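Local coordinates for protein FAD-binding oxidoreductase (Gulosibacter chungangensis, PDB 7PBG) that oxidises 4-ethylphenol with the help of a covalently bound FAD, a dehydrogenation that yields 4-vinylphenol, at residues Thr170-His175 against Leu235-Pro240. Numbering follows the deposited sequence.
Sequences TPYADH and LMPTPP
Met236 lies against one face of the Tyr172 ring. Its CB stands 3.7 Å from the ring centroid and 14° off the normal, a CH-pi contact, offset toward the rim on the CD1-CE1 side. The backbone follows it across the same ring: Met236 N sits 3.5 Å from Tyr172 CE2. With CG anti to the backbone N (chi1 -175°) and chi2 extended too, the methionine chain carries SD past the ring to 4.8 Å from the Tyr172 centroid, an oblique Met-aromatic approach; chi3 then bends CE off the extended line, still 4.0 Å from Pro171 CG. That sulfur also rests 3.7 Å from Pro171 CD, and the two side chains cross nearly at right angles. The loop turns back on itself, Tyr172 N donating to Thr170 OG1 (3.0 Å), an ST turn within a type I beta turn. Trp178 stacks on the Tyr172 ring, while the phenol OH is hydrogen-bonded to Arg436 of the second subunit, which places the contact at the subunit interface. It joins a loop of the FAD-binding domain, the Tyr172 side chain about 13 Å from the bound FAD, to strand 226-237, which pairs with 123-126 and 179-186, consistent with the PCMH-type FAD fold.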
loop_
_atom_site.group_PDB
_atom_site.type_symbol
_atom_site.label_atom_id
_atom_site.label_comp_id
_atom_site.label_asym_id
_atom_site.label_seq_id
_atom_site.Cartn_x
_atom_site.Cartn_y
_atom_site.Cartn_z
ATOM N N THR A 170 -13.888 -0.324 -10.248
ATOM C CA THR A 170 -13.554 1.017 -10.797
ATOM C C THR A 170 -12.038 1.168 -10.849
ATOM O O THR A 170 -11.293 0.273 -10.466
ATOM C CB THR A 170 -14.269 2.157 -10.091
ATOM O OG1 THR A 170 -13.528 2.543 -8.930
ATOM C CG2 THR A 170 -15.705 1.838 -9.738
ATOM N N PRO A 171 -11.485 2.333 -11.250
ATOM C CA PRO A 171 -10.036 2.517 -11.095
ATOM C C PRO A 171 -9.614 2.394 -9.617
ATOM O O PRO A 171 -8.468 2.070 -9.369
ATOM C CB PRO A 171 -9.806 3.936 -11.600
ATOM C CG PRO A 171 -10.903 4.119 -12.606
ATOM C CD PRO A 171 -12.112 3.460 -11.954
ATOM N N TYR A 172 -10.531 2.658 -8.682
ATOM C CA TYR A 172 -10.300 2.474 -7.211
ATOM C C TYR A 172 -10.638 1.044 -6.766
ATOM O O TYR A 172 -10.950 0.864 -5.570
ATOM C CB TYR A 172 -11.072 3.530 -6.396
ATOM C CG TYR A 172 -10.379 4.861 -6.269
ATOM C CD1 TYR A 172 -9.773 5.484 -7.359
ATOM C CD2 TYR A 172 -10.302 5.503 -5.055
ATOM C CE1 TYR A 172 -9.140 6.709 -7.224
ATOM C CE2 TYR A 172 -9.656 6.720 -4.902
ATOM C CZ TYR A 172 -9.111 7.345 -6.002
ATOM O OH TYR A 172 -8.497 8.546 -5.806
ATOM N N ALA A 173 -10.463 0.030 -7.619
ATOM C CA ALA A 173 -10.878 -1.369 -7.341
ATOM C C ALA A 173 -10.138 -1.933 -6.128
ATOM O O ALA A 173 -10.663 -2.867 -5.491
ATOM C CB ALA A 173 -10.670 -2.218 -8.577
ATOM N N ASP A 174 -8.887 -1.539 -5.908
ATOM C CA ASP A 174 -8.059 -2.127 -4.819
ATOM C C ASP A 174 -8.387 -1.398 -3.514
ATOM O O ASP A 174 -7.784 -0.374 -3.189
ATOM C CB ASP A 174 -6.560 -2.023 -5.129
ATOM C CG ASP A 174 -5.674 -2.792 -4.166
ATOM O OD1 ASP A 174 -6.162 -3.198 -3.124
ATOM O OD2 ASP A 174 -4.507 -3.063 -4.500
ATOM N N HIS A 175 -9.337 -1.937 -2.786
ATOM C CA HIS A 175 -9.893 -1.329 -1.570
ATOM C C HIS A 175 -8.775 -1.090 -0.568
ATOM O O HIS A 175 -8.769 -0.046 0.066
ATOM C CB HIS A 175 -11.030 -2.208 -1.057
ATOM C CG HIS A 175 -12.167 -2.275 -2.023
ATOM N ND1 HIS A 175 -13.198 -3.170 -1.884
ATOM C CD2 HIS A 175 -12.417 -1.581 -3.170
ATOM C CE1 HIS A 175 -14.060 -2.971 -2.851
ATOM N NE2 HIS A 175 -13.608 -2.000 -3.666
ATOM N N LEU A 235 -12.026 8.208 -1.941
ATOM C CA LEU A 235 -13.081 8.046 -2.941
ATOM C C LEU A 235 -12.683 8.772 -4.208
ATOM O O LEU A 235 -12.253 9.910 -4.151
ATOM C CB LEU A 235 -14.421 8.628 -2.427
ATOM C CG LEU A 235 -14.987 8.025 -1.150
ATOM C CD1 LEU A 235 -16.379 8.631 -0.823
ATOM C CD2 LEU A 235 -15.074 6.508 -1.267
ATOM N N MET A 236 -12.878 8.099 -5.310
ATOM C CA MET A 236 -12.515 8.672 -6.617
ATOM C C MET A 236 -13.370 9.893 -6.846
ATOM O O MET A 236 -14.616 9.850 -6.777
ATOM C CB MET A 236 -12.691 7.644 -7.741
ATOM C CG MET A 236 -12.225 8.154 -9.080
ATOM S SD MET A 236 -12.233 6.753 -10.229
ATOM C CE MET A 236 -12.711 7.547 -11.761
ATOM N N PRO A 237 -12.770 11.042 -7.229
ATOM C CA PRO A 237 -13.580 12.143 -7.733
ATOM C C PRO A 237 -14.347 11.737 -8.999
ATOM O O PRO A 237 -13.796 11.074 -9.856
ATOM C CB PRO A 237 -12.512 13.215 -8.055
ATOM C CG PRO A 237 -11.369 12.885 -7.149
ATOM C CD PRO A 237 -11.345 11.376 -7.153
ATOM N N THR A 238 -15.607 12.125 -9.080
ATOM C CA THR A 238 -16.471 11.807 -10.217
ATOM C C THR A 238 -15.921 12.494 -11.461
ATOM O O THR A 238 -15.781 13.706 -11.491
ATOM C CB THR A 238 -17.925 12.238 -9.930
ATOM O OG1 THR A 238 -18.383 11.628 -8.721
ATOM C CG2 THR A 238 -18.853 11.907 -11.071
ATOM N N PRO A 239 -15.645 11.722 -12.532
ATOM C CA PRO A 239 -15.141 12.266 -13.791
ATOM C C PRO A 239 -16.280 12.865 -14.599
ATOM O O PRO A 239 -17.431 12.703 -14.275
ATOM C CB PRO A 239 -14.523 11.062 -14.513
ATOM C CG PRO A 239 -15.317 9.884 -13.982
ATOM C CD PRO A 239 -15.795 10.261 -12.588
ATOM N N PRO A 240 -15.978 13.658 -15.642
ATOM C CA PRO A 240 -17.044 14.280 -16.421
ATOM C C PRO A 240 -18.054 13.295 -17.043
ATOM O O PRO A 240 -19.277 13.538 -17.056
ATOM C CB PRO A 240 -16.275 15.020 -17.528
ATOM C CG PRO A 240 -14.880 15.196 -17.012
ATOM C CD PRO A 240 -14.631 14.092 -15.991
#